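Local atomic coordinates of LysM domain protein (PDB entry 4OKC), a protein that probably binds mannose-containing glycans as a lectin of the monocot mannose-binding type, assembled here from two copies of the same chain. Residues A[3-8]-A[56-61]. Residues are numbered along the deposited sequence; the frame is centred on the assembly and turned at random.
Sequences DTLTAG and AEVQTD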
loop_
_atom_site.group_PDB
_atom_site.type_symbol
_atom_site.label_atom_id
_atom_site.label_comp_id
_atom_site.label_asym_id
_atom_site.label_seq_id
_atom_site.Cartn_x
_atom_site.Cartn_y
_atom_site.Cartn_z
ATOM N N ASP A 3 17.463 -18.355 9.250
ATOM C CA ASP A 3 16.608 -18.325 10.460
ATOM C C ASP A 3 16.523 -16.935 11.089
ATOM O O ASP A 3 16.040 -16.789 12.228
ATOM C CB ASP A 3 17.100 -19.355 11.474
ATOM C CG ASP A 3 18.438 -18.995 12.028
ATOM O OD1 ASP A 3 19.079 -18.076 11.471
ATOM O OD2 ASP A 3 18.829 -19.614 13.028
ATOM N N THR A 4 17.010 -15.918 10.376
ATOM C CA THR A 4 17.056 -14.610 10.976
ATOM C C THR A 4 16.586 -13.475 10.012
ATOM O O THR A 4 16.840 -13.510 8.830
ATOM C CB THR A 4 18.463 -14.313 11.657
ATOM O OG1 THR A 4 18.832 -15.387 12.532
ATOM C CG2 THR A 4 18.401 -13.055 12.502
ATOM N N LEU A 5 15.820 -12.535 10.555
ATOM C CA LEU A 5 15.424 -11.292 9.861
ATOM C C LEU A 5 15.851 -10.113 10.682
ATOM O O LEU A 5 15.366 -9.927 11.800
ATOM C CB LEU A 5 13.903 -11.194 9.670
ATOM C CG LEU A 5 13.327 -11.476 8.282
ATOM C CD1 LEU A 5 11.837 -11.170 8.255
ATOM C CD2 LEU A 5 14.026 -10.664 7.245
ATOM N N THR A 6 16.736 -9.305 10.122
ATOM C CA THR A 6 17.240 -8.143 10.843
ATOM C C THR A 6 16.511 -6.860 10.449
ATOM O O THR A 6 15.707 -6.872 9.496
ATOM C CB THR A 6 18.795 -8.018 10.691
ATOM O OG1 THR A 6 19.137 -7.967 9.295
ATOM C CG2 THR A 6 19.474 -9.191 11.331
ATOM N N ALA A 7 16.778 -5.768 11.190
ATOM C CA ALA A 7 16.026 -4.480 11.048
ATOM C C ALA A 7 15.994 -4.028 9.602
ATOM O O ALA A 7 17.024 -4.046 8.927
ATOM C CB ALA A 7 16.641 -3.345 11.982
ATOM N N GLY A 8 14.813 -3.680 9.107
ATOM C CA GLY A 8 14.620 -3.362 7.698
ATOM C C GLY A 8 14.667 -4.545 6.719
ATOM O O GLY A 8 14.607 -4.356 5.505
ATOM N N ALA A 56 5.991 -8.954 5.684
ATOM C CA ALA A 56 6.133 -9.108 7.091
ATOM C C ALA A 56 7.550 -8.613 7.313
ATOM O O ALA A 56 8.522 -9.254 6.890
ATOM C CB ALA A 56 5.997 -10.587 7.465
ATOM N N GLU A 57 7.660 -7.446 7.937
ATOM C CA GLU A 57 8.921 -6.769 7.993
ATOM C C GLU A 57 9.383 -6.407 9.386
ATOM O O GLU A 57 8.606 -5.843 10.198
ATOM C CB GLU A 57 8.874 -5.537 7.112
ATOM C CG GLU A 57 9.918 -4.468 7.460
ATOM C CD GLU A 57 10.276 -3.581 6.277
ATOM O OE1 GLU A 57 9.387 -3.380 5.394
ATOM O OE2 GLU A 57 11.446 -3.090 6.246
ATOM N N VAL A 58 10.657 -6.735 9.660
ATOM C CA VAL A 58 11.264 -6.333 10.902
ATOM C C VAL A 58 11.667 -4.925 10.579
ATOM O O VAL A 58 12.571 -4.714 9.767
ATOM C CB VAL A 58 12.521 -7.173 11.299
ATOM C CG1 VAL A 58 12.976 -6.812 12.735
ATOM C CG2 VAL A 58 12.269 -8.666 11.166
ATOM N N GLN A 59 10.954 -3.976 11.196
ATOM C CA GLN A 59 11.137 -2.527 10.974
ATOM C C GLN A 59 12.374 -1.979 11.655
ATOM O O GLN A 59 12.973 -2.638 12.470
ATOM C CB GLN A 59 9.888 -1.757 11.395
ATOM C CG GLN A 59 8.797 -1.701 10.309
ATOM C CD GLN A 59 7.468 -1.116 10.828
ATOM O OE1 GLN A 59 7.442 -0.203 11.649
ATOM N NE2 GLN A 59 6.364 -1.656 10.338
ATOM N N THR A 60 12.787 -0.782 11.286
ATOM C CA THR A 60 14.023 -0.232 11.827
ATOM C C THR A 60 13.791 0.542 13.153
ATOM O O THR A 60 14.718 1.058 13.752
ATOM C CB THR A 60 14.733 0.662 10.763
ATOM O OG1 THR A 60 15.929 1.202 11.322
ATOM C CG2 THR A 60 13.826 1.809 10.308
ATOM N N ASP A 61 12.536 0.636 13.573
ATOM C CA ASP A 61 12.179 1.159 14.884
ATOM C C ASP A 61 11.997 -0.056 15.796
ATOM O O ASP A 61 11.403 0.047 16.859
ATOM C CB ASP A 61 10.892 2.009 14.828
ATOM C CG ASP A 61 9.636 1.190 14.437
ATOM O OD1 ASP A 61 9.334 0.126 15.037
ATOM O OD2 ASP A 61 8.928 1.625 13.528
#
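Val58 drives its CG2 methyl against Leu5, whose CB and O each lie 3.4 Å from that CG2, tighter than usual for the two carbons; the two side chains cross at a slant. One torsion accounts for the split of the valine's branches: with CG1 anti to the backbone N (chi1 -172°), CG2 is left beside that N and meets Leu5, while CG1 lies farther off, 4.0 Å from Leu5 O and near Ala7 CA. Further along Leu5, CD1 also reaches Val58 CG2 at 3.9 Å and comes within 4.1 Å of Ala56 O. Both residues are buried, and the apolar patch grows through Leu11 beside Leu5 and Phe64 beside Val58.

The strand axes of 4-6 and 56-58 make an angle of 66° at a closest approach of 7.1 Å, so the two do not lie as sheet neighbours. Strand 53-58 instead sits between 9-12 and 64-75 in one antiparallel three-stranded sheet, consistent with the beta-prism II fold of such lectins, whereas Thr4, Leu5 and Thr6 pair antiparallel with a strand of the second subunit. Val58 also packs on Val84 of that subunit, which places the contact at the dimer interface.

Where 3-8 turns toward 9-12, Gly8 N donates a weak hydrogen bond to Val58 O, short at 2.6 Å but bent to 128°. Gly8 has a positive phi, which favours glycine. Glu57 extends toward this turn, its OE2 3.5 Å from Gly8 CA and equally near Gly8 O, two acceptors that do not bond; its polar partner is Arg55, salt-bridged through OE1. Ala7 CB, finally, rests 3.8 Å from Gln59 O.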